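Local coordinates for methylocystis parvus OBBP MbnE (Methylocystis parvus OBBP, PDB 5ICQ), which probably binds the copper-chelating peptide methanobactin in the periplasm and passes it on for uptake, at residues G72-L77 and A216-P221; G235-L240 and E262-Y267; T328-F333 and K489-M494; F444-M449 and V471-R476. All coordinates share one frame; numbering follows the deposited sequence.

In the fold
The four contacts fall into two groups far apart in the chain, each joining a loop contact to a strand pair. Contacts 1 and 2 lie 11 Å apart, centre to centre, and meet where the F74 ring touches G235 and Y267. Contacts 3 and 4, with centres 12 Å apart, are joined more tightly: D493 OD2 of contact 3 accepts from E447 N of contact 4, and M449 N is bonded to M494 O. Between the groups there is no touch; contacts 1 and 4 stay about 24 Å apart at their nearest atoms. Sulfate ions, probably from the crystallisation liquor, sit at contacts 2 and 3, and neither can be taken to mark the methanobactin site.

Contact 1 of 4, residues G72-L77 and A216-P221; sequences GTFDSL and ATLAKP
L77 lays its branch CD1 against the loop 218-221: CD1 lies 3.7 Å from the carbonyl oxygens of L218 and A219, with the proline ring beside it, where CD1 comes within 3.9 Å of P221 CD. Its CG stands anti to the carbonyl carbon (chi1 -60°), which carries the isobutyl group across to the other loop. The same residue fixes the backbone: L77 N donates to T217 O over 2.8 Å, meeting that oxygen almost head-on to its carbonyl bond. One residue earlier, T217 N donates weakly to S76 OG (3.4 Å), and S76 CA lies close enough to T217 O for a CA-H...O contact of 3.3 Å. T217 O is thus approached by both an N-H and a C-H, while S76 OG is also hydrogen-bonded to N78 N. Farther out, L218 brings CD2 to 3.5 Å from D75 O, and the same methyl is a looser, oblique neighbour of the F74 ring. A216 CB lies beside D75 O. The arrangement is loop-to-loop packing, two irregular segments pinned by one strong backbone bond. The segment 72-77 follows strand 65-71, and the loop 216-221 precedes strand 227-233; F74 rests on V232 and P221 on V229, so the paired loops lie against that outer strand of the four-stranded sheet.

Contact 2 of 4, residues G235-L240 and E262-Y267; sequences GARLLL and EIDLQY. With SO4 (sulfate ion), chain B.
R237 and D264 form a salt bridge across the strands, NE to OD1 at 2.9 Å; the carboxylate lies at the edge of the guanidinium, whereas NE reaches OD1 from above the carboxylate plane. Bends at chi2 (99°) and chi3 (70°) fold the arginine chain back over L239, whose CB lies against one face of the guanidinium. NH2 grips the sulfate through O4 (3.1 Å) and O2, NH1 pairs with D231, and R65 also binds the sulfate. A leucine in place of R237 would probably leave D264 and D231 without their charged mate and weaken the hold on the sulfate. Q266 NE2 donates to D264 OD2. The strands are antiparallel neighbours in a mixed four-stranded sheet, and A236 and R237 together face Q233 of strand 227-233, a classic beta bulge; L238 and L265 exchange two backbone bonds, as do L240 and I263. On the face opposite R237, L240 CG packs 4.0 Å from L265 CD1, and L238 and L240 continue onto V229 of strand 227-233.

Contact 3 of 4, residues T328-F333 and K489-M494; sequences TRRALF and KFDFDM. With SO4 (sulfate ion), chain C.
R330 reaches across to two aspartates with its guanidinium: NH1 donates to D493 OD1 and NH2 to D491 OD1, each over 2.9 Å. Both oxygens lie close to the guanidinium plane, but they are met differently. D491 OD1 uses its anti lone pair, while D493 OD1 is approached from above its carboxylate plane. One water accepts from R330 NH1 and donates to D491 OD1, giving that oxygen a second donor, and F492 O lies over one face of the guanidinium. R330 gets there with an extended chain from CG to NE. Its neighbour R329 makes the other kind of arginine contact, laying its guanidinium flat on the F490 ring with planes 12° apart; CZ sits 3.7 Å from the ring centroid, a cation-pi stack, and NH2 hangs over the ring's centre. In the second shell, R329 NH2 donates to A518 O and NH1 to N327 and L526, which probably help to hold the group flat on the phenyl face. F333 turns its edge to the backbone of D493, CE2 lying 3.3 Å from D493 O. A sulfate is bound by A331 N at 2.8 Å. F490, just past helix 480-489, has positive phi and closes it in a Schellman motif, and D491 centres an inverse gamma turn leading to strand 494-498. The other loop joins strand 322-326 to helix 336-343, and F333 packs between that helix and F446 of strand 442-450.

Contact 4 of 4, residues F444-M449 and V471-R476; sequences FSFEIM and VEVRVR
F444-M449 and V471-R476 run parallel, their short strand axes 24° apart, and a ladder of five backbone hydrogen bonds alternates from F444 O to E472 N through to I448 O with R476 N. On the face of F446 and I448, the F446 ring is the main apolar group. Its CG lies between the backbone N and the carbonyl carbon (chi1 73°), which sets the ring alongside V473; V473 CG1 stands over one face, 4.2 Å from the ring centroid in a CH-pi contact, and CG2 comes within 3.6 Å of F446 CE1. V471 CG1 meets the ring at its edge, and I448 CD1 also approaches V473 CG1, to 3.7 Å. An alanine in place of F446 would probably open a gap beside both valines and leave F333, whose ring meets this one edge-to-face, without that partner. On the opposite face R474 bends at chi3 to lay its guanidinium over the backbone between F446 and E447, NH2 lying 3.3 Å from F446 CA, and E447 CB is under the same face. E447 OE1 touches R476 CG at 3.5 Å, while its OE2 forms a salt bridge with R486. The strands are the two strands of a beta-alpha-beta unit: helix 453-467 connects them and packs on I448, V473 and V475, while strand 494-498 borders 442-450, with M494 against F446 and I448.

Contact 1 of 4, residues G72-L77 and A216-P221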
loop_
_atom_site.group_PDB
_atom_site.type_symbol
_atom_site.label_atom_id
_atom_site.label_comp_id
_atom_site.label_asym_id
_atom_site.label_seq_id
_atom_site.Cartn_x
_atom_site.Cartn_y
_atom_site.Cartn_z
ATOM N N GLY A 72 -16.049 0.092 11.393
ATOM C CA GLY A 72 -16.281 1.499 11.130
ATOM C C GLY A 72 -17.640 1.789 10.533
ATOM O O GLY A 72 -18.634 1.142 10.884
ATOM N N THR A 73 -17.705 2.766 9.631
ATOM C CA THR A 73 -18.983 3.204 9.093
ATOM C C THR A 73 -18.758 3.785 7.702
ATOM O O THR A 73 -17.634 3.836 7.203
ATOM C CB THR A 73 -19.647 4.226 10.024
ATOM O OG1 THR A 73 -20.987 4.479 9.583
ATOM C CG2 THR A 73 -18.860 5.529 10.030
ATOM N N PHE A 74 -19.847 4.224 7.074
ATOM C CA PHE A 74 -19.762 4.889 5.783
ATOM C C PHE A 74 -20.966 5.805 5.636
ATOM O O PHE A 74 -22.019 5.577 6.237
ATOM C CB PHE A 74 -19.717 3.880 4.620
ATOM C CG PHE A 74 -21.035 3.214 4.346
ATOM C CD1 PHE A 74 -21.453 2.134 5.112
ATOM C CD2 PHE A 74 -21.863 3.668 3.328
ATOM C CE1 PHE A 74 -22.667 1.511 4.869
ATOM C CE2 PHE A 74 -23.085 3.052 3.081
ATOM C CZ PHE A 74 -23.483 1.969 3.850
ATOM N N ASP A 75 -20.811 6.838 4.802
ATOM C CA ASP A 75 -21.940 7.715 4.504
ATOM C C ASP A 75 -22.001 8.136 3.039
ATOM O O ASP A 75 -22.728 9.087 2.715
ATOM C CB ASP A 75 -21.894 8.967 5.388
ATOM C CG ASP A 75 -20.591 9.723 5.256
ATOM O OD1 ASP A 75 -19.781 9.357 4.385
ATOM O OD2 ASP A 75 -20.378 10.692 6.014
ATOM N N SER A 76 -21.276 7.466 2.147
ATOM C CA SER A 76 -21.235 7.863 0.750
ATOM C C SER A 76 -20.965 6.641 -0.113
ATOM O O SER A 76 -20.287 5.702 0.312
ATOM C CB SER A 76 -20.151 8.910 0.497
ATOM O OG SER A 76 -20.151 9.327 -0.859
ATOM N N LEU A 77 -21.504 6.667 -1.332
ATOM C CA LEU A 77 -21.215 5.640 -2.325
ATOM C C LEU A 77 -20.321 6.171 -3.440
ATOM O O LEU A 77 -20.290 5.598 -4.536
ATOM C CB LEU A 77 -22.518 5.070 -2.890
ATOM C CG LEU A 77 -23.417 4.438 -1.832
ATOM C CD1 LEU A 77 -24.689 3.855 -2.443
ATOM C CD2 LEU A 77 -22.650 3.370 -1.055
ATOM N N ALA A 216 -21.335 13.979 -0.171
ATOM C CA ALA A 216 -21.554 12.601 0.259
ATOM C C ALA A 216 -22.937 12.166 -0.217
ATOM O O ALA A 216 -23.943 12.792 0.132
ATOM C CB ALA A 216 -21.437 12.488 1.778
ATOM N N THR A 217 -22.991 11.118 -1.033
ATOM C CA THR A 217 -24.216 10.718 -1.711
ATOM C C THR A 217 -24.529 9.260 -1.409
ATOM O O THR A 217 -23.640 8.410 -1.451
ATOM C CB THR A 217 -24.082 10.908 -3.229
ATOM O OG1 THR A 217 -22.917 10.212 -3.692
ATOM C CG2 THR A 217 -23.930 12.387 -3.572
ATOM N N LEU A 218 -25.797 8.972 -1.123
ATOM C CA LEU A 218 -26.251 7.602 -0.947
ATOM C C LEU A 218 -27.129 7.122 -2.091
ATOM O O LEU A 218 -27.626 5.993 -2.036
ATOM C CB LEU A 218 -27.005 7.454 0.382
ATOM C CG LEU A 218 -26.156 7.797 1.606
ATOM C CD1 LEU A 218 -27.033 7.991 2.832
ATOM C CD2 LEU A 218 -25.097 6.719 1.843
ATOM N N ALA A 219 -27.350 7.947 -3.112
ATOM C CA ALA A 219 -28.048 7.469 -4.298
ATOM C C ALA A 219 -27.262 6.321 -4.915
ATOM O O ALA A 219 -26.031 6.317 -4.904
ATOM C CB ALA A 219 -28.229 8.598 -5.312
ATOM N N LYS A 220 -27.975 5.331 -5.417
ATOM C CA LYS A 220 -27.310 4.179 -6.007
ATOM C C LYS A 220 -26.578 4.600 -7.277
ATOM O O LYS A 220 -27.223 5.020 -8.245
ATOM C CB LYS A 220 -28.327 3.087 -6.282
ATOM C CG LYS A 220 -29.068 2.657 -5.020
ATOM C CD LYS A 220 -30.186 1.679 -5.343
ATOM C CE LYS A 220 -31.028 1.387 -4.120
ATOM N NZ LYS A 220 -32.213 0.573 -4.492
ATOM N N PRO A 221 -25.255 4.520 -7.314
ATOM C CA PRO A 221 -24.509 5.007 -8.476
ATOM C C PRO A 221 -24.540 4.023 -9.633
ATOM O O PRO A 221 -24.604 2.805 -9.451
ATOM C CB PRO A 221 -23.086 5.147 -7.929
ATOM C CG PRO A 221 -22.997 4.003 -6.939
ATOM C CD PRO A 221 -24.368 3.926 -6.296
#

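Contact 2 of 4, residues G235-L240 and E262-Y267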
loop_
_atom_site.group_PDB
_atom_site.type_symbol
_atom_site.label_atom_id
_atom_site.label_comp_id
_atom_site.label_asym_id
_atom_site.label_seq_id
_atom_site.Cartn_x
_atom_site.Cartn_y
_atom_site.Cartn_z
ATOM N N GLY A 235 -24.227 3.729 6.963
ATOM C CA GLY A 235 -23.519 3.281 8.143
ATOM C C GLY A 235 -23.836 1.877 8.599
ATOM O O GLY A 235 -23.327 1.454 9.644
ATOM N N ALA A 236 -24.656 1.136 7.857
ATOM C CA ALA A 236 -25.105 -0.178 8.294
ATOM C C ALA A 236 -24.779 -1.252 7.269
ATOM O O ALA A 236 -24.079 -2.215 7.600
ATOM C CB ALA A 236 -26.609 -0.159 8.589
ATOM N N ARG A 237 -25.260 -1.121 6.033
ATOM C CA ARG A 237 -25.034 -2.187 5.067
ATOM C C ARG A 237 -25.098 -1.633 3.653
ATOM O O ARG A 237 -25.785 -0.646 3.379
ATOM C CB ARG A 237 -26.040 -3.337 5.239
ATOM C CG ARG A 237 -27.483 -3.011 4.901
ATOM C CD ARG A 237 -27.864 -3.498 3.499
ATOM N NE ARG A 237 -27.944 -4.954 3.429
ATOM C CZ ARG A 237 -29.047 -5.638 3.145
ATOM N NH1 ARG A 237 -30.190 -5.010 2.886
ATOM N NH2 ARG A 237 -29.002 -6.960 3.103
ATOM N N LEU A 238 -24.349 -2.286 2.769
ATOM C CA LEU A 238 -24.418 -2.076 1.328
ATOM C C LEU A 238 -24.651 -3.440 0.698
ATOM O O LEU A 238 -23.876 -4.369 0.941
ATOM C CB LEU A 238 -23.125 -1.441 0.813
ATOM C CG LEU A 238 -22.970 -1.345 -0.703
ATOM C CD1 LEU A 238 -24.063 -0.453 -1.266
ATOM C CD2 LEU A 238 -21.576 -0.824 -1.084
ATOM N N LEU A 239 -25.736 -3.584 -0.055
ATOM C CA LEU A 239 -26.061 -4.848 -0.710
ATOM C C LEU A 239 -25.819 -4.727 -2.208
ATOM O O LEU A 239 -26.416 -3.872 -2.878
ATOM C CB LEU A 239 -27.505 -5.270 -0.443
ATOM C CG LEU A 239 -27.922 -6.587 -1.123
ATOM C CD1 LEU A 239 -27.176 -7.789 -0.537
ATOM C CD2 LEU A 239 -29.436 -6.802 -1.050
ATOM N N LEU A 240 -24.951 -5.585 -2.725
ATOM C CA LEU A 240 -24.672 -5.685 -4.147
ATOM C C LEU A 240 -25.369 -6.915 -4.703
ATOM O O LEU A 240 -25.389 -7.966 -4.063
ATOM C CB LEU A 240 -23.169 -5.801 -4.401
ATOM C CG LEU A 240 -22.311 -4.703 -3.787
ATOM C CD1 LEU A 240 -20.861 -4.911 -4.184
ATOM C CD2 LEU A 240 -22.825 -3.334 -4.226
ATOM N N GLU A 262 -24.953 -12.312 -4.724
ATOM C CA GLU A 262 -25.148 -11.131 -3.899
ATOM C C GLU A 262 -23.986 -11.004 -2.935
ATOM O O GLU A 262 -23.447 -12.006 -2.462
ATOM C CB GLU A 262 -26.453 -11.198 -3.081
ATOM C CG GLU A 262 -27.722 -10.998 -3.892
ATOM C CD GLU A 262 -28.953 -11.514 -3.175
ATOM O OE1 GLU A 262 -29.846 -12.059 -3.853
ATOM O OE2 GLU A 262 -29.020 -11.387 -1.933
ATOM N N ILE A 263 -23.622 -9.762 -2.630
ATOM C CA ILE A 263 -22.598 -9.463 -1.637
ATOM C C ILE A 263 -23.193 -8.463 -0.658
ATOM O O ILE A 263 -23.570 -7.356 -1.059
ATOM C CB ILE A 263 -21.325 -8.880 -2.262
ATOM C CG1 ILE A 263 -20.766 -9.841 -3.318
ATOM C CG2 ILE A 263 -20.300 -8.588 -1.145
ATOM C CD1 ILE A 263 -19.753 -9.198 -4.232
ATOM N N ASP A 264 -23.260 -8.838 0.617
ATOM C CA ASP A 264 -23.812 -7.973 1.659
ATOM C C ASP A 264 -22.668 -7.481 2.532
ATOM O O ASP A 264 -22.073 -8.261 3.288
ATOM C CB ASP A 264 -24.859 -8.717 2.484
ATOM C CG ASP A 264 -25.553 -7.813 3.503
ATOM O OD1 ASP A 264 -25.562 -6.577 3.307
ATOM O OD2 ASP A 264 -26.091 -8.341 4.498
ATOM N N LEU A 265 -22.345 -6.194 2.412
ATOM C CA LEU A 265 -21.259 -5.580 3.171
ATOM C C LEU A 265 -21.860 -4.921 4.406
ATOM O O LEU A 265 -22.548 -3.903 4.295
ATOM C CB LEU A 265 -20.499 -4.553 2.331
ATOM C CG LEU A 265 -19.770 -5.109 1.098
ATOM C CD1 LEU A 265 -20.634 -4.979 -0.149
ATOM C CD2 LEU A 265 -18.425 -4.430 0.889
ATOM N N GLN A 266 -21.589 -5.488 5.577
ATOM C CA GLN A 266 -22.132 -4.989 6.837
ATOM C C GLN A 266 -21.037 -4.310 7.646
ATOM O O GLN A 266 -19.919 -4.825 7.745
ATOM C CB GLN A 266 -22.735 -6.117 7.671
ATOM C CG GLN A 266 -23.768 -6.964 6.968
ATOM C CD GLN A 266 -24.233 -8.106 7.852
ATOM O OE1 GLN A 266 -24.093 -8.045 9.070
ATOM N NE2 GLN A 266 -24.787 -9.148 7.245
ATOM N N TYR A 267 -21.373 -3.168 8.243
ATOM C CA TYR A 267 -20.424 -2.366 8.997
ATOM C C TYR A 267 -20.681 -2.512 10.492
ATOM O O TYR A 267 -21.834 -2.571 10.931
ATOM C CB TYR A 267 -20.496 -0.892 8.570
ATOM C CG TYR A 267 -19.737 -0.645 7.281
ATOM C CD1 TYR A 267 -20.266 -1.033 6.052
ATOM C CD2 TYR A 267 -18.483 -0.057 7.297
ATOM C CE1 TYR A 267 -19.569 -0.827 4.879
ATOM C CE2 TYR A 267 -17.775 0.154 6.123
ATOM C CZ TYR A 267 -18.333 -0.230 4.917
ATOM O OH TYR A 267 -17.636 -0.022 3.752
HETATM S S SO4 B . -32.284 -8.489 2.531
HETATM O O1 SO4 B . -32.877 -7.555 1.582
HETATM O O2 SO4 B . -32.024 -7.830 3.806
HETATM O O3 SO4 B . -33.188 -9.613 2.764
HETATM O O4 SO4 B . -31.034 -8.977 1.970
#

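Contact 3 of 4, residues T328-F333 and K489-M494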
loop_
_atom_site.group_PDB
_atom_site.type_symbol
_atom_site.label_atom_id
_atom_site.label_comp_id
_atom_site.label_asym_id
_atom_site.label_seq_id
_atom_site.Cartn_x
_atom_site.Cartn_y
_atom_site.Cartn_z
ATOM N N THR A 328 15.251 14.792 11.234
ATOM C CA THR A 328 16.628 15.194 10.966
ATOM C C THR A 328 16.748 16.688 10.700
ATOM O O THR A 328 17.866 17.172 10.501
ATOM C CB THR A 328 17.223 14.432 9.779
ATOM O OG1 THR A 328 16.609 14.862 8.547
ATOM C CG2 THR A 328 16.956 12.928 9.936
ATOM N N ARG A 329 15.635 17.424 10.679
ATOM C CA ARG A 329 15.706 18.879 10.564
ATOM C C ARG A 329 16.221 19.519 11.840
ATOM O O ARG A 329 16.655 20.680 11.816
ATOM C CB ARG A 329 14.325 19.473 10.249
ATOM C CG ARG A 329 13.629 18.869 9.030
ATOM C CD ARG A 329 12.166 19.301 8.988
ATOM N NE ARG A 329 11.393 18.552 7.986
ATOM C CZ ARG A 329 10.861 17.353 8.205
ATOM N NH1 ARG A 329 11.034 16.757 9.381
ATOM N NH2 ARG A 329 10.166 16.742 7.255
ATOM N N ARG A 330 16.143 18.810 12.956
ATOM C CA ARG A 330 16.541 19.362 14.244
ATOM C C ARG A 330 17.962 18.928 14.587
ATOM O O ARG A 330 18.347 17.783 14.347
ATOM C CB ARG A 330 15.545 18.941 15.332
ATOM C CG ARG A 330 14.145 19.530 15.086
ATOM C CD ARG A 330 13.145 19.215 16.196
ATOM N NE ARG A 330 11.933 20.025 16.050
ATOM C CZ ARG A 330 10.888 19.993 16.877
ATOM N NH1 ARG A 330 10.882 19.184 17.933
ATOM N NH2 ARG A 330 9.843 20.781 16.652
ATOM N N ALA A 331 18.737 19.863 15.158
ATOM C CA ALA A 331 20.177 19.666 15.306
ATOM C C ALA A 331 20.518 18.381 16.050
ATOM O O ALA A 331 21.519 17.727 15.737
ATOM C CB ALA A 331 20.789 20.875 16.021
ATOM N N LEU A 332 19.692 17.977 17.015
ATOM C CA LEU A 332 20.028 16.798 17.805
ATOM C C LEU A 332 20.057 15.514 16.982
ATOM O O LEU A 332 20.706 14.550 17.404
ATOM C CB LEU A 332 19.051 16.634 18.969
ATOM C CG LEU A 332 17.721 15.940 18.692
ATOM C CD1 LEU A 332 16.966 15.759 20.014
ATOM C CD2 LEU A 332 16.863 16.735 17.717
ATOM N N PHE A 333 19.381 15.470 15.826
ATOM C CA PHE A 333 19.326 14.259 15.003
ATOM C C PHE A 333 19.949 14.461 13.619
ATOM O O PHE A 333 19.613 13.741 12.674
ATOM C CB PHE A 333 17.883 13.761 14.868
ATOM C CG PHE A 333 17.330 13.131 16.129
ATOM C CD1 PHE A 333 18.147 12.378 16.968
ATOM C CD2 PHE A 333 15.990 13.297 16.480
ATOM C CE1 PHE A 333 17.644 11.791 18.126
ATOM C CE2 PHE A 333 15.474 12.709 17.643
ATOM C CZ PHE A 333 16.303 11.952 18.464
ATOM N N LYS A 489 3.213 19.922 10.622
ATOM C CA LYS A 489 4.208 20.971 10.768
ATOM C C LYS A 489 5.590 20.437 11.121
ATOM O O LYS A 489 6.521 21.239 11.270
ATOM C CB LYS A 489 3.751 21.970 11.835
ATOM C CG LYS A 489 2.421 22.634 11.491
ATOM C CD LYS A 489 2.008 23.673 12.532
ATOM C CE LYS A 489 0.840 24.527 12.026
ATOM N NZ LYS A 489 0.384 25.537 13.029
ATOM N N PHE A 490 5.741 19.113 11.247
ATOM C CA PHE A 490 6.997 18.483 11.665
ATOM C C PHE A 490 7.448 18.986 13.038
ATOM O O PHE A 490 8.643 19.172 13.295
ATOM C CB PHE A 490 8.095 18.684 10.608
ATOM C CG PHE A 490 7.662 18.294 9.203
ATOM C CD1 PHE A 490 7.201 17.014 8.928
ATOM C CD2 PHE A 490 7.718 19.219 8.163
ATOM C CE1 PHE A 490 6.800 16.644 7.630
ATOM C CE2 PHE A 490 7.321 18.866 6.861
ATOM C CZ PHE A 490 6.848 17.580 6.599
ATOM N N ASP A 491 6.485 19.185 13.941
ATOM C CA ASP A 491 6.785 19.662 15.290
ATOM C C ASP A 491 6.917 18.461 16.231
ATOM O O ASP A 491 6.065 18.176 17.082
ATOM C CB ASP A 491 5.720 20.641 15.764
ATOM C CG ASP A 491 5.978 21.143 17.172
ATOM O OD1 ASP A 491 7.134 21.035 17.655
ATOM O OD2 ASP A 491 5.019 21.632 17.801
ATOM N N PHE A 492 8.025 17.746 16.051
ATOM C CA PHE A 492 8.335 16.580 16.873
ATOM C C PHE A 492 9.836 16.328 16.791
ATOM O O PHE A 492 10.503 16.765 15.844
ATOM C CB PHE A 492 7.538 15.340 16.420
ATOM C CG PHE A 492 7.773 14.958 14.967
ATOM C CD1 PHE A 492 8.866 14.174 14.608
ATOM C CD2 PHE A 492 6.899 15.387 13.973
ATOM C CE1 PHE A 492 9.098 13.843 13.275
ATOM C CE2 PHE A 492 7.116 15.046 12.634
ATOM C CZ PHE A 492 8.219 14.276 12.290
ATOM N N ASP A 493 10.366 15.653 17.822
ATOM C CA ASP A 493 11.730 15.126 17.740
ATOM C C ASP A 493 11.733 13.765 17.062
ATOM O O ASP A 493 12.579 13.488 16.198
ATOM C CB ASP A 493 12.357 14.982 19.137
ATOM C CG ASP A 493 12.538 16.307 19.860
ATOM O OD1 ASP A 493 12.754 17.351 19.198
ATOM O OD2 ASP A 493 12.480 16.286 21.112
ATOM N N MET A 494 10.793 12.910 17.464
ATOM C CA MET A 494 10.643 11.555 16.956
ATOM C C MET A 494 9.167 11.194 17.003
ATOM O O MET A 494 8.445 11.617 17.909
ATOM C CB MET A 494 11.456 10.554 17.797
ATOM C CG MET A 494 11.274 9.080 17.376
ATOM S SD MET A 494 12.389 7.989 18.298
ATOM C CE MET A 494 13.946 8.361 17.503
HETATM S S SO4 C . 16.971 23.109 16.199
HETATM O O1 SO4 C . 15.693 23.524 15.620
HETATM O O2 SO4 C . 17.648 24.265 16.788
HETATM O O3 SO4 C . 16.720 22.117 17.242
HETATM O O4 SO4 C . 17.823 22.543 15.155
HETATM O O HOH W 1 8.449 19.092 19.415
#

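Contact 4 of 4, residues F444-M449 and V471-R476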
loop_
_atom_site.group_PDB
_atom_site.type_symbol
_atom_site.label_atom_id
_atom_site.label_comp_id
_atom_site.label_asym_id
_atom_site.label_seq_id
_atom_site.Cartn_x
_atom_site.Cartn_y
_atom_site.Cartn_z
ATOM N N PHE A 444 21.688 14.921 26.649
ATOM C CA PHE A 444 20.867 14.601 25.484
ATOM C C PHE A 444 19.470 14.208 25.951
ATOM O O PHE A 444 19.319 13.293 26.777
ATOM C CB PHE A 444 21.491 13.476 24.652
ATOM C CG PHE A 444 20.980 13.431 23.232
ATOM C CD1 PHE A 444 19.690 12.994 22.955
ATOM C CD2 PHE A 444 21.775 13.872 22.180
ATOM C CE1 PHE A 444 19.204 12.968 21.658
ATOM C CE2 PHE A 444 21.294 13.854 20.872
ATOM C CZ PHE A 444 20.006 13.400 20.614
ATOM N N SER A 445 18.450 14.900 25.441
ATOM C CA SER A 445 17.083 14.506 25.750
ATOM C C SER A 445 16.166 14.873 24.591
ATOM O O SER A 445 16.419 15.827 23.852
ATOM C CB SER A 445 16.587 15.136 27.060
ATOM O OG SER A 445 16.248 16.483 26.890
ATOM N N PHE A 446 15.103 14.089 24.428
ATOM C CA PHE A 446 14.175 14.322 23.329
ATOM C C PHE A 446 12.833 13.700 23.671
ATOM O O PHE A 446 12.690 12.972 24.655
ATOM C CB PHE A 446 14.722 13.787 21.994
ATOM C CG PHE A 446 14.723 12.269 21.851
ATOM C CD1 PHE A 446 15.773 11.511 22.346
ATOM C CD2 PHE A 446 13.700 11.617 21.165
ATOM C CE1 PHE A 446 15.797 10.128 22.184
ATOM C CE2 PHE A 446 13.706 10.224 21.005
ATOM C CZ PHE A 446 14.761 9.478 21.511
ATOM N N GLU A 447 11.846 13.992 22.834
ATOM C CA GLU A 447 10.483 13.541 23.060
ATOM C C GLU A 447 10.033 12.664 21.901
ATOM O O GLU A 447 10.270 13.006 20.737
ATOM C CB GLU A 447 9.554 14.745 23.195
ATOM C CG GLU A 447 8.079 14.391 23.209
ATOM C CD GLU A 447 7.214 15.623 22.980
ATOM O OE1 GLU A 447 6.765 16.237 23.960
ATOM O OE2 GLU A 447 7.014 15.986 21.808
ATOM N N ILE A 448 9.379 11.542 22.211
ATOM C CA ILE A 448 8.684 10.735 21.206
ATOM C C ILE A 448 7.204 11.063 21.289
ATOM O O ILE A 448 6.561 10.790 22.309
ATOM C CB ILE A 448 8.896 9.226 21.419
ATOM C CG1 ILE A 448 10.386 8.867 21.407
ATOM C CG2 ILE A 448 8.122 8.421 20.337
ATOM C CD1 ILE A 448 10.654 7.384 21.735
ATOM N N MET A 449 6.644 11.612 20.216
ATOM C CA MET A 449 5.218 11.912 20.190
ATOM C C MET A 449 4.460 10.679 19.712
ATOM O O MET A 449 4.806 10.101 18.679
ATOM C CB MET A 449 4.936 13.107 19.272
ATOM C CG MET A 449 3.465 13.395 19.086
ATOM S SD MET A 449 3.170 14.841 18.013
ATOM C CE MET A 449 3.573 14.189 16.391
ATOM N N VAL A 471 20.459 8.640 27.906
ATOM C CA VAL A 471 19.618 9.484 27.061
ATOM C C VAL A 471 18.248 9.613 27.713
ATOM O O VAL A 471 17.606 8.604 28.021
ATOM C CB VAL A 471 19.494 8.907 25.639
ATOM C CG1 VAL A 471 18.433 9.675 24.842
ATOM C CG2 VAL A 471 20.847 8.955 24.934
ATOM N N GLU A 472 17.804 10.850 27.920
ATOM C CA GLU A 472 16.503 11.123 28.519
ATOM C C GLU A 472 15.446 11.175 27.418
ATOM O O GLU A 472 15.566 11.964 26.480
ATOM C CB GLU A 472 16.546 12.438 29.291
ATOM C CG GLU A 472 15.187 12.907 29.802
ATOM C CD GLU A 472 15.290 14.222 30.546
ATOM O OE1 GLU A 472 16.081 14.297 31.511
ATOM O OE2 GLU A 472 14.601 15.183 30.152
ATOM N N VAL A 473 14.421 10.330 27.517
ATOM C CA VAL A 473 13.390 10.248 26.482
ATOM C C VAL A 473 12.031 10.458 27.132
ATOM O O VAL A 473 11.622 9.667 27.988
ATOM C CB VAL A 473 13.419 8.904 25.742
ATOM C CG1 VAL A 473 12.406 8.922 24.584
ATOM C CG2 VAL A 473 14.842 8.579 25.243
ATOM N N ARG A 474 11.319 11.497 26.716
ATOM C CA ARG A 474 9.964 11.723 27.189
ATOM C C ARG A 474 8.966 11.199 26.162
ATOM O O ARG A 474 9.038 11.559 24.984
ATOM C CB ARG A 474 9.749 13.216 27.444
ATOM C CG ARG A 474 10.791 13.782 28.403
ATOM C CD ARG A 474 11.011 15.279 28.237
ATOM N NE ARG A 474 12.067 15.598 27.272
ATOM C CZ ARG A 474 11.896 16.383 26.213
ATOM N NH1 ARG A 474 10.712 16.932 25.977
ATOM N NH2 ARG A 474 12.906 16.631 25.394
ATOM N N VAL A 475 8.040 10.354 26.607
ATOM C CA VAL A 475 7.016 9.788 25.728
ATOM C C VAL A 475 5.724 10.539 26.008
ATOM O O VAL A 475 5.219 10.507 27.139
ATOM C CB VAL A 475 6.846 8.276 25.959
ATOM C CG1 VAL A 475 5.713 7.699 25.082
ATOM C CG2 VAL A 475 8.154 7.553 25.674
ATOM N N ARG A 476 5.186 11.235 25.004
ATOM C CA ARG A 476 3.976 12.026 25.221
ATOM C C ARG A 476 2.877 11.621 24.251
ATOM O O ARG A 476 3.025 11.756 23.028
ATOM C CB ARG A 476 4.257 13.530 25.127
ATOM C CG ARG A 476 5.254 14.025 26.182
ATOM C CD ARG A 476 4.954 13.515 27.610
ATOM N NE ARG A 476 6.023 13.869 28.559
ATOM C CZ ARG A 476 6.497 13.091 29.534
ATOM N NH1 ARG A 476 6.016 11.855 29.729
ATOM N NH2 ARG A 476 7.478 13.545 30.305
#